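Local coordinates for putative fructose-aminoacid-6-phosphate deglycase (Bacillus subtilis, PDB 3EUA), which catalyses the conversion of a range of fructosamine 6-phosphates to glucose 6-phosphate and a free amino acid, at residues N300-L303 / R304-D308. Numbering follows the deposited sequence.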
loop_
_atom_site.group_PDB
_atom_site.type_symbol
_atom_site.label_atom_id
_atom_site.label_comp_id
_atom_site.label_asym_id
_atom_site.label_seq_id
_atom_site.Cartn_x
_atom_site.Cartn_y
_atom_site.Cartn_z
ATOM N N ASN A 300 4.025 -16.937 6.689
ATOM C CA ASN A 300 5.291 -16.572 6.103
ATOM C C ASN A 300 6.332 -17.691 6.150
ATOM O O ASN A 300 7.091 -17.885 5.180
ATOM C CB ASN A 300 5.879 -15.367 6.815
ATOM C CG ASN A 300 7.115 -14.878 6.153
ATOM O OD1 ASN A 300 7.068 -14.496 4.997
ATOM N ND2 ASN A 300 8.237 -14.830 6.893
ATOM N N ARG A 301 6.401 -18.386 7.286
ATOM C CA ARG A 301 7.364 -19.481 7.445
ATOM C C ARG A 301 7.038 -20.633 6.506
ATOM O O ARG A 301 7.912 -21.217 5.888
ATOM C CB ARG A 301 7.373 -19.980 8.883
ATOM C CG ARG A 301 8.369 -21.131 9.169
ATOM C CD ARG A 301 9.844 -20.693 8.909
ATOM N NE ARG A 301 10.789 -21.805 8.889
ATOM C CZ ARG A 301 11.097 -22.529 7.814
ATOM N NH1 ARG A 301 10.544 -22.308 6.637
ATOM N NH2 ARG A 301 11.980 -23.499 7.917
ATOM N N VAL A 302 5.756 -20.977 6.395
ATOM C CA VAL A 302 5.342 -22.063 5.487
ATOM C C VAL A 302 5.687 -21.719 4.043
ATOM O O VAL A 302 6.219 -22.557 3.300
ATOM C CB VAL A 302 3.852 -22.338 5.619
ATOM C CG1 VAL A 302 3.360 -23.260 4.507
ATOM C CG2 VAL A 302 3.560 -22.913 7.031
ATOM N N LEU A 303 5.419 -20.470 3.655
ATOM C CA LEU A 303 5.717 -19.983 2.307
ATOM C C LEU A 303 7.200 -20.096 1.978
ATOM O O LEU A 303 7.557 -20.365 0.838
ATOM C CB LEU A 303 5.235 -18.549 2.124
ATOM C CG LEU A 303 3.745 -18.355 1.858
ATOM C CD1 LEU A 303 3.432 -16.891 1.906
ATOM C CD2 LEU A 303 3.340 -18.994 0.507
ATOM N N ARG A 304 8.060 -19.937 2.975
ATOM C CA ARG A 304 9.481 -20.098 2.729
ATOM C C ARG A 304 9.784 -21.528 2.292
ATOM O O ARG A 304 10.664 -21.715 1.482
ATOM C CB ARG A 304 10.324 -19.778 3.951
ATOM C CG ARG A 304 11.839 -19.706 3.652
ATOM C CD ARG A 304 12.154 -18.374 3.090
ATOM N NE ARG A 304 13.529 -18.210 2.637
ATOM C CZ ARG A 304 14.062 -17.030 2.296
ATOM N NH1 ARG A 304 15.328 -16.965 1.893
ATOM N NH2 ARG A 304 13.353 -15.899 2.388
ATOM N N SER A 305 9.087 -22.534 2.821
ATOM C CA SER A 305 9.335 -23.913 2.420
ATOM C C SER A 305 8.870 -24.128 0.975
ATOM O O SER A 305 9.474 -24.899 0.227
ATOM C CB SER A 305 8.678 -24.887 3.403
ATOM O OG SER A 305 7.271 -24.808 3.357
ATOM N N TYR A 306 7.807 -23.416 0.577
ATOM C CA TYR A 306 7.295 -23.482 -0.785
ATOM C C TYR A 306 8.345 -22.886 -1.718
ATOM O O TYR A 306 8.608 -23.446 -2.780
ATOM C CB TYR A 306 5.959 -22.743 -0.932
ATOM C CG TYR A 306 4.699 -23.475 -0.469
ATOM C CD1 TYR A 306 4.595 -24.016 0.807
ATOM C CD2 TYR A 306 3.580 -23.561 -1.305
ATOM C CE1 TYR A 306 3.437 -24.659 1.227
ATOM C CE2 TYR A 306 2.417 -24.194 -0.894
ATOM C CZ TYR A 306 2.344 -24.740 0.372
ATOM O OH TYR A 306 1.173 -25.371 0.769
ATOM N N ALA A 307 8.942 -21.771 -1.304
ATOM C CA ALA A 307 9.997 -21.086 -2.071
ATOM C C ALA A 307 11.209 -21.982 -2.294
ATOM O O ALA A 307 11.735 -22.046 -3.402
ATOM C CB ALA A 307 10.406 -19.781 -1.362
ATOM N N ASP A 308 11.637 -22.677 -1.240
ATOM C CA ASP A 308 12.778 -23.598 -1.295
ATOM C C ASP A 308 12.575 -24.700 -2.312
ATOM O O ASP A 308 13.489 -24.974 -3.099
ATOM C CB ASP A 308 13.071 -24.208 0.091
ATOM C CG ASP A 308 13.682 -23.203 1.081
ATOM O OD1 ASP A 308 14.301 -22.178 0.670
ATOM O OD2 ASP A 308 13.596 -23.476 2.304
HETATM O O HOH W 1 12.236 -23.284 4.289
#
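Val302 and Tyr306, one helical turn apart, lie side by side and point the same way, and the methyl CG1 of Val302 rests 3.6 Å from CE1 of the Tyr306 ring. That methyl stands anti to its own backbone nitrogen (chi1 169°), which puts it beside the carbonyl carbon and therefore on the side of the following turn. The carbonyl of Val302 is bonded by Tyr306 N, which lies in the carbonyl plane 3.3 Å from Val302 O, and weakly by Ser305 N. Ser305 OG lies 2.5 Å from Val302 O, so short that the exact geometry of this contact is doubtful. Its OG comes there because it sits between backbone N and carbonyl carbon (chi1 67°), folded back against the preceding turn; the same oxygen lies in plane at the edge of the Tyr306 ring. Ala307 N to Leu303 O, at 2.9 Å with an N-H...O angle of 158°, continues the i to i+4 pattern, as does Arg304 N to Asn300 O.

On another side of the helix, the Arg301 chain bends at chi2 and brings its NH1 within 3.7 Å of Arg304 CB. The two guanidinium planes are nearly perpendicular, with NH1 of Arg301 6.5 Å from NE of Arg304. Between Arg301 and Asp308, two turns on, lies a water whose oxygen accepts from Arg301 NH1 at 3.1 Å; its approach to Asp308 OD2 is implausibly short, so the bridge is doubtful.

Outward, the Tyr306 ring meets Phe186 obliquely, and its hydroxyl makes a weak hydrogen bond to Glu179, both on helix 158-190. Leu303 packs on Val207 of helix 205-220 and, with Val302, on Leu276 of strand 273-277. The arrangement is that of an amphipathic alpha-helix, here 288-313, packed against the parallel sheet of the second SIS domain's alpha/beta fold.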